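EmGH1 (Erythrobacter marinus, PDB 5Z87) probably hydrolyses terminal beta-glucosidic bonds, as expected of a beta-glucosidase of glycoside hydrolase family 3. Local coordinates at residues L56-A61 against F85-G90; Q145-A150 against E194-E199; P155-Q160 against A409-E414; G214-P219 against R227-V232. One frame throughout, in Å; residues are numbered along the deposited sequence.

Contact 1: L56-A61 against F85-G90; sequences LDEMAA and FAHGIG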
loop_
_atom_site.group_PDB
_atom_site.type_symbol
_atom_site.label_atom_id
_atom_site.label_comp_id
_atom_site.label_asym_id
_atom_site.label_seq_id
_atom_site.Cartn_x
_atom_site.Cartn_y
_atom_site.Cartn_z
ATOM N N LEU A 56 -31.544 34.744 4.434
ATOM C CA LEU A 56 -31.029 33.398 4.666
ATOM C C LEU A 56 -31.340 32.472 3.492
ATOM O O LEU A 56 -30.455 31.765 2.991
ATOM C CB LEU A 56 -31.625 32.836 5.957
ATOM C CG LEU A 56 -31.407 31.348 6.233
ATOM C CD1 LEU A 56 -29.931 31.070 6.395
ATOM C CD2 LEU A 56 -32.166 30.913 7.477
ATOM N N ASP A 57 -32.598 32.464 3.042
ATOM C CA ASP A 57 -33.005 31.573 1.959
ATOM C C ASP A 57 -32.310 31.915 0.647
ATOM O O ASP A 57 -31.998 31.013 -0.146
ATOM C CB ASP A 57 -34.523 31.620 1.784
ATOM C CG ASP A 57 -35.260 30.936 2.919
ATOM O OD1 ASP A 57 -34.592 30.372 3.807
ATOM O OD2 ASP A 57 -36.510 30.955 2.925
ATOM N N GLU A 58 -32.048 33.201 0.402
ATOM C CA GLU A 58 -31.378 33.589 -0.837
ATOM C C GLU A 58 -29.903 33.202 -0.820
ATOM O O GLU A 58 -29.363 32.756 -1.836
ATOM C CB GLU A 58 -31.541 35.088 -1.072
ATOM C CG GLU A 58 -33.004 35.506 -1.312
ATOM C CD GLU A 58 -33.135 37.010 -1.463
ATOM O OE1 GLU A 58 -32.403 37.747 -0.756
ATOM O OE2 GLU A 58 -33.957 37.449 -2.302
ATOM N N MET A 59 -29.231 33.383 0.317
ATOM C CA MET A 59 -27.845 32.945 0.420
ATOM C C MET A 59 -27.740 31.428 0.346
ATOM O O MET A 59 -26.849 30.894 -0.326
ATOM C CB MET A 59 -27.228 33.453 1.714
ATOM C CG MET A 59 -26.933 34.927 1.686
ATOM S SD MET A 59 -26.085 35.459 3.176
ATOM C CE MET A 59 -27.343 35.091 4.406
ATOM N N ALA A 60 -28.646 30.721 1.023
ATOM C CA ALA A 60 -28.581 29.267 1.034
ATOM C C ALA A 60 -28.734 28.693 -0.364
ATOM O O ALA A 60 -28.126 27.668 -0.682
ATOM C CB ALA A 60 -29.645 28.699 1.969
ATOM N N ALA A 61 -29.514 29.344 -1.217
ATOM C CA ALA A 61 -29.741 28.799 -2.551
ATOM C C ALA A 61 -28.457 28.796 -3.379
ATOM O O ALA A 61 -28.295 27.956 -4.272
ATOM C CB ALA A 61 -30.846 29.595 -3.252
ATOM N N PHE A 85 -35.270 27.180 -5.421
ATOM C CA PHE A 85 -34.994 27.706 -6.755
ATOM C C PHE A 85 -35.774 28.989 -7.031
ATOM O O PHE A 85 -35.429 29.727 -7.957
ATOM C CB PHE A 85 -35.312 26.640 -7.815
ATOM C CG PHE A 85 -34.848 26.995 -9.204
ATOM C CD1 PHE A 85 -33.520 27.328 -9.450
ATOM C CD2 PHE A 85 -35.741 26.990 -10.267
ATOM C CE1 PHE A 85 -33.095 27.657 -10.726
ATOM C CE2 PHE A 85 -35.327 27.321 -11.549
ATOM C CZ PHE A 85 -34.004 27.659 -11.781
ATOM N N ALA A 86 -36.795 29.283 -6.231
ATOM C CA ALA A 86 -37.435 30.589 -6.299
ATOM C C ALA A 86 -36.434 31.724 -6.109
ATOM O O ALA A 86 -36.681 32.840 -6.573
ATOM C CB ALA A 86 -38.553 30.669 -5.250
ATOM N N HIS A 87 -35.292 31.457 -5.473
ATOM C CA HIS A 87 -34.250 32.456 -5.269
ATOM C C HIS A 87 -33.029 32.215 -6.146
ATOM O O HIS A 87 -31.951 32.740 -5.859
ATOM C CB HIS A 87 -33.842 32.495 -3.802
ATOM C CG HIS A 87 -34.999 32.362 -2.868
ATOM N ND1 HIS A 87 -35.968 33.337 -2.746
ATOM C CD2 HIS A 87 -35.363 31.359 -2.033
ATOM C CE1 HIS A 87 -36.870 32.946 -1.864
ATOM N NE2 HIS A 87 -36.532 31.747 -1.422
ATOM N N GLY A 88 -33.169 31.441 -7.214
ATOM C CA GLY A 88 -32.004 31.171 -8.033
ATOM C C GLY A 88 -31.276 29.919 -7.582
ATOM O O GLY A 88 -31.885 29.024 -6.985
ATOM N N ILE A 89 -29.973 29.847 -7.850
ATOM C CA ILE A 89 -29.240 28.597 -7.700
ATOM C C ILE A 89 -27.757 28.920 -7.665
ATOM O O ILE A 89 -27.296 29.865 -8.310
ATOM C CB ILE A 89 -29.614 27.608 -8.839
ATOM C CG1 ILE A 89 -29.202 26.172 -8.494
ATOM C CG2 ILE A 89 -29.037 28.046 -10.186
ATOM C CD1 ILE A 89 -29.978 25.128 -9.274
ATOM N N GLY A 90 -27.009 28.146 -6.884
ATOM C CA GLY A 90 -25.564 28.253 -6.894
ATOM C C GLY A 90 -24.950 27.895 -8.232
ATOM O O GLY A 90 -24.273 28.715 -8.858
HETATM O O HOH W 1 -37.807 29.990 0.394
HETATM O O HOH W 2 -30.059 33.518 -4.367
#

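Contact 2: Q145-A150 against E194-E199; sequences QAMAMA and EETWGE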
loop_
_atom_site.group_PDB
_atom_site.type_symbol
_atom_site.label_atom_id
_atom_site.label_comp_id
_atom_site.label_asym_id
_atom_site.label_seq_id
_atom_site.Cartn_x
_atom_site.Cartn_y
_atom_site.Cartn_z
ATOM N N GLN A 145 -5.167 12.777 -23.719
ATOM C CA GLN A 145 -5.511 12.617 -22.315
ATOM C C GLN A 145 -4.425 13.229 -21.423
ATOM O O GLN A 145 -3.297 13.483 -21.853
ATOM C CB GLN A 145 -5.730 11.134 -22.006
ATOM C CG GLN A 145 -6.208 10.808 -20.593
ATOM C CD GLN A 145 -7.495 11.535 -20.215
ATOM O OE1 GLN A 145 -7.514 12.758 -20.035
ATOM N NE2 GLN A 145 -8.568 10.776 -20.063
ATOM N N ALA A 146 -4.786 13.488 -20.163
ATOM C CA ALA A 146 -3.891 14.232 -19.276
ATOM C C ALA A 146 -2.540 13.519 -19.090
ATOM O O ALA A 146 -1.474 14.142 -19.187
ATOM C CB ALA A 146 -4.594 14.478 -17.936
ATOM N N MET A 147 -2.558 12.206 -18.848
ATOM C CA MET A 147 -1.289 11.489 -18.686
ATOM C C MET A 147 -0.472 11.490 -19.975
ATOM O O MET A 147 0.758 11.612 -19.933
ATOM C CB MET A 147 -1.527 10.051 -18.225
ATOM C CG MET A 147 -0.219 9.321 -17.872
ATOM S SD MET A 147 -0.528 7.963 -16.740
ATOM C CE MET A 147 -0.493 8.786 -15.145
ATOM N N ALA A 148 -1.131 11.358 -21.129
ATOM C CA ALA A 148 -0.422 11.496 -22.401
ATOM C C ALA A 148 0.275 12.844 -22.490
ATOM O O ALA A 148 1.474 12.926 -22.792
ATOM C CB ALA A 148 -1.393 11.321 -23.571
ATOM N N MET A 149 -0.456 13.917 -22.205
ATOM C CA MET A 149 0.134 15.247 -22.321
ATOM C C MET A 149 1.268 15.441 -21.330
ATOM O O MET A 149 2.197 16.222 -21.592
ATOM C CB MET A 149 -0.935 16.316 -22.122
ATOM C CG MET A 149 -1.966 16.386 -23.253
ATOM S SD MET A 149 -2.869 17.947 -23.179
ATOM C CE MET A 149 -4.098 17.596 -21.938
ATOM N N ALA A 150 1.212 14.751 -20.184
ATOM C CA ALA A 150 2.317 14.831 -19.230
ATOM C C ALA A 150 3.609 14.278 -19.818
ATOM O O ALA A 150 4.703 14.660 -19.374
ATOM C CB ALA A 150 1.967 14.079 -17.937
ATOM N N GLU A 194 -5.171 7.752 -15.686
ATOM C CA GLU A 194 -4.972 8.549 -16.899
ATOM C C GLU A 194 -5.354 10.017 -16.717
ATOM O O GLU A 194 -4.872 10.870 -17.475
ATOM C CB GLU A 194 -5.789 7.953 -18.034
ATOM C CG GLU A 194 -7.284 8.079 -17.782
ATOM C CD GLU A 194 -8.110 7.313 -18.787
ATOM O OE1 GLU A 194 -8.606 7.923 -19.755
ATOM O OE2 GLU A 194 -8.254 6.094 -18.608
ATOM N N GLU A 195 -6.205 10.332 -15.735
ATOM C CA GLU A 195 -6.605 11.713 -15.508
ATOM C C GLU A 195 -5.518 12.552 -14.859
ATOM O O GLU A 195 -5.669 13.784 -14.814
ATOM C CB GLU A 195 -7.837 11.781 -14.617
ATOM C CG GLU A 195 -8.971 10.919 -15.052
ATOM C CD GLU A 195 -10.166 11.125 -14.146
ATOM O OE1 GLU A 195 -11.060 10.245 -14.136
ATOM O OE2 GLU A 195 -10.180 12.166 -13.430
ATOM N N THR A 196 -4.450 11.925 -14.349
ATOM C CA THR A 196 -3.414 12.619 -13.605
ATOM C C THR A 196 -2.227 12.914 -14.503
ATOM O O THR A 196 -2.116 12.407 -15.617
ATOM C CB THR A 196 -2.934 11.791 -12.407
ATOM O OG1 THR A 196 -2.107 10.706 -12.876
ATOM C CG2 THR A 196 -4.099 11.276 -11.622
ATOM N N TRP A 197 -1.307 13.714 -13.970
ATOM C CA TRP A 197 -0.066 14.052 -14.647
ATOM C C TRP A 197 1.116 13.243 -14.123
ATOM O O TRP A 197 2.269 13.654 -14.268
ATOM C CB TRP A 197 0.172 15.562 -14.546
ATOM C CG TRP A 197 -0.922 16.287 -15.324
ATOM C CD1 TRP A 197 -2.227 16.426 -14.952
ATOM C CD2 TRP A 197 -0.819 16.867 -16.638
ATOM N NE1 TRP A 197 -2.935 17.079 -15.930
ATOM C CE2 TRP A 197 -2.093 17.372 -16.970
ATOM C CE3 TRP A 197 0.235 17.037 -17.550
ATOM C CZ2 TRP A 197 -2.346 18.031 -18.184
ATOM C CZ3 TRP A 197 -0.017 17.700 -18.744
ATOM C CH2 TRP A 197 -1.298 18.185 -19.050
ATOM N N GLY A 198 0.857 12.091 -13.538
ATOM C CA GLY A 198 1.924 11.178 -13.215
ATOM C C GLY A 198 2.169 11.068 -11.728
ATOM O O GLY A 198 1.337 11.438 -10.896
ATOM N N GLU A 199 3.352 10.550 -11.396
ATOM C CA GLU A 199 3.740 10.299 -10.018
ATOM C C GLU A 199 4.590 11.412 -9.407
ATOM O O GLU A 199 4.779 11.425 -8.188
ATOM C CB GLU A 199 4.515 8.966 -9.934
ATOM C CG GLU A 199 5.949 9.012 -10.495
ATOM C CD GLU A 199 6.615 7.624 -10.588
ATOM O OE1 GLU A 199 5.894 6.629 -10.826
ATOM O OE2 GLU A 199 7.859 7.538 -10.434
#

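Contact 3: P155-Q160 against A409-E414; sequences PDMVRQ and ARRMAE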
loop_
_atom_site.group_PDB
_atom_site.type_symbol
_atom_site.label_atom_id
_atom_site.label_comp_id
_atom_site.label_asym_id
_atom_site.label_seq_id
_atom_site.Cartn_x
_atom_site.Cartn_y
_atom_site.Cartn_z
ATOM N N PRO A 155 5.135 22.295 -20.742
ATOM C CA PRO A 155 4.079 23.051 -20.051
ATOM C C PRO A 155 3.637 24.286 -20.821
ATOM O O PRO A 155 2.479 24.701 -20.685
ATOM C CB PRO A 155 4.711 23.398 -18.695
ATOM C CG PRO A 155 6.180 23.109 -18.836
ATOM C CD PRO A 155 6.322 22.078 -19.895
ATOM N N ASP A 156 4.511 24.862 -21.652
ATOM C CA ASP A 156 4.102 25.971 -22.510
ATOM C C ASP A 156 2.984 25.546 -23.452
ATOM O O ASP A 156 2.033 26.305 -23.681
ATOM C CB ASP A 156 5.302 26.506 -23.301
ATOM C CG ASP A 156 5.958 25.437 -24.195
ATOM O OD1 ASP A 156 5.895 24.227 -23.879
ATOM O OD2 ASP A 156 6.546 25.813 -25.224
ATOM N N MET A 157 3.058 24.330 -23.990
ATOM C CA MET A 157 1.969 23.888 -24.850
ATOM C C MET A 157 0.744 23.475 -24.047
ATOM O O MET A 157 -0.386 23.585 -24.546
ATOM C CB MET A 157 2.443 22.749 -25.746
ATOM C CG MET A 157 3.426 23.198 -26.820
ATOM S SD MET A 157 3.965 21.818 -27.853
ATOM C CE MET A 157 2.404 21.180 -28.462
ATOM N N VAL A 158 0.946 22.997 -22.811
ATOM C CA VAL A 158 -0.180 22.692 -21.929
ATOM C C VAL A 158 -1.034 23.937 -21.712
ATOM O O VAL A 158 -2.268 23.888 -21.797
ATOM C CB VAL A 158 0.322 22.119 -20.590
ATOM C CG1 VAL A 158 -0.818 22.019 -19.595
ATOM C CG2 VAL A 158 0.977 20.757 -20.794
ATOM N N ARG A 159 -0.381 25.073 -21.432
ATOM C CA ARG A 159 -1.101 26.328 -21.228
ATOM C C ARG A 159 -1.940 26.692 -22.453
ATOM O O ARG A 159 -3.104 27.094 -22.324
ATOM C CB ARG A 159 -0.108 27.444 -20.896
ATOM C CG ARG A 159 -0.773 28.737 -20.462
ATOM C CD ARG A 159 0.097 29.962 -20.715
ATOM N NE ARG A 159 0.377 30.164 -22.141
ATOM C CZ ARG A 159 -0.503 30.602 -23.048
ATOM N NH1 ARG A 159 -1.760 30.895 -22.701
ATOM N NH2 ARG A 159 -0.128 30.737 -24.317
ATOM N N GLN A 160 -1.370 26.528 -23.652
ATOM C CA GLN A 160 -2.104 26.781 -24.891
ATOM C C GLN A 160 -3.291 25.839 -25.044
ATOM O O GLN A 160 -4.370 26.254 -25.487
ATOM C CB GLN A 160 -1.176 26.622 -26.097
ATOM C CG GLN A 160 -0.071 27.634 -26.202
ATOM C CD GLN A 160 0.947 27.232 -27.251
ATOM O OE1 GLN A 160 2.146 27.360 -27.043
ATOM N NE2 GLN A 160 0.469 26.722 -28.380
ATOM N N ALA A 409 -3.967 20.130 -31.221
ATOM C CA ALA A 409 -4.146 18.761 -30.752
ATOM C C ALA A 409 -3.202 17.791 -31.462
ATOM O O ALA A 409 -2.702 16.835 -30.850
ATOM C CB ALA A 409 -5.596 18.334 -30.947
ATOM N N ARG A 410 -2.961 18.009 -32.755
ATOM C CA ARG A 410 -1.982 17.201 -33.475
ATOM C C ARG A 410 -0.572 17.435 -32.941
ATOM O O ARG A 410 0.159 16.479 -32.637
ATOM C CB ARG A 410 -2.061 17.517 -34.967
ATOM C CG ARG A 410 -0.853 17.108 -35.766
ATOM C CD ARG A 410 -1.131 15.818 -36.479
ATOM N NE ARG A 410 -1.190 15.978 -37.930
ATOM C CZ ARG A 410 -0.304 15.437 -38.762
ATOM N NH1 ARG A 410 0.702 14.707 -38.273
ATOM N NH2 ARG A 410 -0.427 15.613 -40.076
ATOM N N ARG A 411 -0.175 18.706 -32.799
ATOM C CA ARG A 411 1.178 19.002 -32.335
ATOM C C ARG A 411 1.420 18.490 -30.914
ATOM O O ARG A 411 2.539 18.064 -30.588
ATOM C CB ARG A 411 1.448 20.505 -32.413
ATOM C CG ARG A 411 1.956 20.974 -33.776
ATOM C CD ARG A 411 2.767 22.269 -33.667
ATOM N NE ARG A 411 2.132 23.264 -32.792
ATOM C CZ ARG A 411 2.744 23.911 -31.796
ATOM N NH1 ARG A 411 4.032 23.680 -31.535
ATOM N NH2 ARG A 411 2.068 24.798 -31.060
ATOM N N MET A 412 0.398 18.521 -30.055
ATOM C CA MET A 412 0.581 18.027 -28.695
ATOM C C MET A 412 0.878 16.530 -28.707
ATOM O O MET A 412 1.817 16.067 -28.048
ATOM C CB MET A 412 -0.649 18.340 -27.846
ATOM C CG MET A 412 -0.454 18.070 -26.353
ATOM S SD MET A 412 0.957 18.942 -25.613
ATOM C CE MET A 412 0.168 20.156 -24.595
ATOM N N ALA A 413 0.110 15.763 -29.491
ATOM C CA ALA A 413 0.376 14.335 -29.628
ATOM C C ALA A 413 1.794 14.071 -30.138
ATOM O O ALA A 413 2.498 13.199 -29.606
ATOM C CB ALA A 413 -0.663 13.699 -30.549
ATOM N N GLU A 414 2.240 14.833 -31.147
ATOM C CA GLU A 414 3.603 14.685 -31.670
ATOM C C GLU A 414 4.666 14.908 -30.592
ATOM O O GLU A 414 5.770 14.348 -30.686
ATOM C CB GLU A 414 3.833 15.652 -32.852
ATOM C CG GLU A 414 2.930 15.352 -34.077
ATOM C CD GLU A 414 3.113 16.315 -35.264
ATOM O OE1 GLU A 414 3.648 17.432 -35.083
ATOM O OE2 GLU A 414 2.715 15.938 -36.392
#

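Contact 4: G214-P219 against R227-V232; sequences GLQGAP and RIATSV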
loop_
_atom_site.group_PDB
_atom_site.type_symbol
_atom_site.label_atom_id
_atom_site.label_comp_id
_atom_site.label_asym_id
_atom_site.label_seq_id
_atom_site.Cartn_x
_atom_site.Cartn_y
_atom_site.Cartn_z
ATOM N N GLY A 214 -3.833 28.486 -18.056
ATOM C CA GLY A 214 -4.474 28.378 -19.354
ATOM C C GLY A 214 -5.983 28.520 -19.289
ATOM O O GLY A 214 -6.585 29.197 -20.124
ATOM N N LEU A 215 -6.616 27.883 -18.302
ATOM C CA LEU A 215 -8.073 27.923 -18.213
ATOM C C LEU A 215 -8.583 29.252 -17.653
ATOM O O LEU A 215 -9.634 29.741 -18.077
ATOM C CB LEU A 215 -8.577 26.757 -17.359
ATOM C CG LEU A 215 -8.642 25.385 -18.036
ATOM C CD1 LEU A 215 -8.891 24.287 -16.994
ATOM C CD2 LEU A 215 -9.725 25.361 -19.117
ATOM N N GLN A 216 -7.866 29.837 -16.693
ATOM C CA GLN A 216 -8.297 31.057 -16.023
ATOM C C GLN A 216 -7.596 32.304 -16.532
ATOM O O GLN A 216 -8.070 33.412 -16.260
ATOM C CB GLN A 216 -8.050 30.969 -14.507
ATOM C CG GLN A 216 -8.911 29.955 -13.763
ATOM C CD GLN A 216 -8.921 30.172 -12.246
ATOM O OE1 GLN A 216 -9.796 29.657 -11.540
ATOM N NE2 GLN A 216 -7.950 30.939 -11.743
ATOM N N GLY A 217 -6.477 32.159 -17.239
ATOM C CA GLY A 217 -5.585 33.270 -17.487
ATOM C C GLY A 217 -4.616 33.463 -16.338
ATOM O O GLY A 217 -4.747 32.891 -15.252
ATOM N N ALA A 218 -3.614 34.296 -16.591
ATOM C CA ALA A 218 -2.680 34.676 -15.550
ATOM C C ALA A 218 -3.435 35.336 -14.393
ATOM O O ALA A 218 -4.428 36.032 -14.617
ATOM C CB ALA A 218 -1.631 35.624 -16.124
ATOM N N PRO A 219 -2.998 35.125 -13.148
ATOM C CA PRO A 219 -3.751 35.654 -11.997
ATOM C C PRO A 219 -4.111 37.123 -12.184
ATOM O O PRO A 219 -3.265 37.943 -12.540
ATOM C CB PRO A 219 -2.785 35.469 -10.820
ATOM C CG PRO A 219 -1.772 34.478 -11.274
ATOM C CD PRO A 219 -1.685 34.582 -12.761
ATOM N N ARG A 227 -12.256 33.042 -20.474
ATOM C CA ARG A 227 -11.643 32.169 -19.484
ATOM C C ARG A 227 -12.733 31.627 -18.576
ATOM O O ARG A 227 -13.865 32.110 -18.583
ATOM C CB ARG A 227 -10.583 32.913 -18.662
ATOM C CG ARG A 227 -9.498 33.573 -19.484
ATOM C CD ARG A 227 -8.704 32.572 -20.311
ATOM N NE ARG A 227 -7.745 33.265 -21.163
ATOM C CZ ARG A 227 -6.518 32.835 -21.424
ATOM N NH1 ARG A 227 -5.734 33.555 -22.209
ATOM N NH2 ARG A 227 -6.076 31.689 -20.911
ATOM N N ILE A 228 -12.392 30.594 -17.798
ATOM C CA ILE A 228 -13.334 29.953 -16.886
ATOM C C ILE A 228 -12.600 29.632 -15.589
ATOM O O ILE A 228 -11.372 29.550 -15.550
ATOM C CB ILE A 228 -13.957 28.664 -17.483
ATOM C CG1 ILE A 228 -12.903 27.541 -17.565
ATOM C CG2 ILE A 228 -14.559 28.937 -18.865
ATOM C CD1 ILE A 228 -13.460 26.177 -18.016
ATOM N N ALA A 229 -13.370 29.434 -14.526
ATOM C CA ALA A 229 -12.805 29.054 -13.237
ATOM C C ALA A 229 -12.400 27.578 -13.217
ATOM O O ALA A 229 -13.120 26.707 -13.724
ATOM C CB ALA A 229 -13.812 29.333 -12.116
ATOM N N THR A 230 -11.240 27.306 -12.630
ATOM C CA THR A 230 -10.796 25.945 -12.336
ATOM C C THR A 230 -11.257 25.536 -10.942
ATOM O O THR A 230 -11.306 26.361 -10.025
ATOM C CB THR A 230 -9.268 25.833 -12.396
ATOM O OG1 THR A 230 -8.681 26.824 -11.542
ATOM C CG2 THR A 230 -8.763 26.045 -13.802
ATOM N N SER A 231 -11.587 24.254 -10.785
ATOM C CA SER A 231 -11.786 23.635 -9.474
ATOM C C SER A 231 -10.796 22.475 -9.354
ATOM O O SER A 231 -11.086 21.348 -9.761
ATOM C CB SER A 231 -13.230 23.157 -9.283
ATOM O OG SER A 231 -14.144 24.067 -9.865
ATOM N N VAL A 232 -9.623 22.740 -8.784
ATOM C CA VAL A 232 -8.595 21.708 -8.722
ATOM C C VAL A 232 -9.051 20.591 -7.790
ATOM O O VAL A 232 -9.636 20.840 -6.725
ATOM C CB VAL A 232 -7.254 22.319 -8.289
ATOM C CG1 VAL A 232 -6.738 23.244 -9.384
ATOM C CG2 VAL A 232 -7.430 23.104 -6.991
#

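Contact 1: L56-A61 against F85-G90
His-87 rests on Asp-57 and Glu-58 of helix 56-61, and so lays the loop before strand 91-93 of the parallel sheet in the TIM-barrel-type N-terminal domain on that short helix. It is a worked case of a loop held by one side chain, two waters and little direct bonding. CB of His-87 starts 4.0 Å from Glu-58 CG, and the imidazole CG lies about as near the same methylene. With CG beside the backbone N (chi1 -40°), the ring continues along the helix: ND1 comes 3.9 Å from Glu-58 CG, while CD2 and NE2 reach Asp-57 CB, the latter at 3.8 Å. At the tip, a water in the ring plane lies 2.8 Å from His-87 NE2 and donates to Asp-57 OD2, joining the two residues indirectly. The carboxylates have stronger partners outside, Arg-360 for Asp-57 and Arg-120 for Glu-58, and the Glu-58 carboxylate plane stands 81° from the imidazole. Their negative charge may still favour a protonated ring, although the arginines would offset it. Along the backbone, a second water donates to both Glu-58 O and His-87 O. Nearby, Ala-61 CB packs 3.9 Å from Gly-88 O. Where the loop turns into the strand, Gly-90 N makes a weak hydrogen bond to Ala-61 O, 2.9 Å long but bent to 124°.

Contact 2: Q145-A150 against E194-E199
Ala-146 and Ala-150 press their methyls on the indole of Trp-197, Ala-150 CB coming within 3.4 Å of Trp-197 CE3, while Met-149 CB meets Trp-197 CH2 at 3.6 Å. Between them the carbonyl oxygen Ala-146 O lies over one ring face, 3.6 Å above the plane and offset toward the rim. Small residues thus let a broad ring lie close to a helix. The polar half of the contact is at the start of that helix: Met-147 N donates to Glu-194 O (3.0 Å), and Gln-145 NE2 donates to the anti lone pair of Glu-194 OE1 (2.9 Å, 156°), with the amide and carboxylate planes 72° apart. In the next shell, Gln-145, at the N-cap position, is steadied by Ala-146 N, which bonds its OE1 in the carbonyl plane. Gly-451 grips both side chains, its N donating to Glu-194 OE1 and its O accepting from Gln-145 NE2. Arg-192 and Asn-181 hold the Glu-195 carboxylate. The whole belongs to the barrel-type N-terminal domain: Trp-197 is wedged between helix 146-150 and helices 155-171 and 201-216, and Met-147 packs on Phe-601 of strand 596-601 in the second domain.

Contact 3: P155-Q160 against A409-E414
Met-157 and Met-412, with CA atoms 7.1 Å apart, mark the nearest backbone approach of two helical segments that run roughly antiparallel, their axes 10.9 Å apart and their directions 154° from each other. Across that spacing the two methionines reach past one another. Met-412 sets its CG anti to the backbone N (chi1 -170°) and bends beyond it, which carries the methyl CE onto the opposite backbone, 3.4 Å from Met-157 C and 3.6 Å from Met-157 CB. Val-158 CG2 touches the same methyl at 3.9 Å. In return, Met-157 CE comes 3.6 Å from Met-412 CA and also lies over one face of the Arg-411 guanidinium, toward its rim. Replacing Met-412 with an alanine would probably take away the methyl that covers Met-157 CB and one of the apolar neighbours of Val-158 CG2, opening a gap between the helices. Helix 607-615 packs against the 409-414 segment through Ala-413 and Glu-414. At the outer border Gln-160 NE2 stands at the guanidinium edge, 3.7 Å from Arg-411 NH2, the amide and guanidinium planes only 25° apart; Gln-160 NE2 and Arg-411 NH2 are both donors and do not bond. The segment of the barrel domain and the helix leading to strand 418-422 are therefore joined chiefly by thioether and aliphatic packing, which sets few directional demands.

Contact 4: G214-P219 against R227-V232
Gln-216 places its CG beside its own backbone N (chi1 -68°) and stays extended beyond, which brings the amide oxygen OE1 to the start of the strand, where Thr-230 N donates to it at 3.0 Å and 166°. Thr-230 in turn sets OG1 between its backbone N and carbonyl carbon, which leaves CG2 anti to the carbonyl carbon and turned to Leu-215, 3.6 Å from both its CB and CD1. The contact is a helix-to-strand connection of the barrel domain, and shows how the last turn of a helix can be tied to the strand that follows. Leu-215 O accepts a nearly straight bond from Ile-228 N (2.9 Å, 173°), while Leu-215 CD2 and Ile-228 CD1 pack obliquely at 4.0 Å. Arg-227, bent at chi2, folds back against the same helix end: NH2 makes a weak bond to Gly-214 O (2.7 Å), Gly-217 CA lies over one guanidinium face, toward its rim, and NH1 forms a salt bridge with Glu-163. OE1 of Gln-216 also accepts from Ile-275 N, and its NE2 donates to Gly-273 O, while Thr-230 OG1 is held by Ser-274. A leucine in place of Gln-216 would probably leave Thr-230 N and Ile-275 N without their shared acceptor and Gly-273 O without its donor. Outward, Leu-215 and Ile-228 pack on helix 155-171 and on Cys-177 of strand 176-177, and Thr-230 bonds through its backbone to strand 276-279 on the other side.

Overall arrangement
Contacts 2, 3 and 4 form a connected series, whereas contact 1 stands apart, its centre 38 Å from that of contact 2 and 26 Å from that of contact 4. Contacts 2 and 3, with centres 13 Å apart, meet where Trp-197 CZ3 packs 3.8 Å from Val-158 CG2 and Met-149 CG 3.8 Å from Met-412 CG. Contact 4, nested in the chain loop that contact 3 closes, is joined to it by Arg-159 CG on Gly-214 CA. In contact 2, the Glu-195 side chain is about 5 Å from a bound dithiothreitol, probably from the crystallisation liquor, in what is probably the active site; the strand of contact 4 runs on into Lys-233 and His-234 of that pocket.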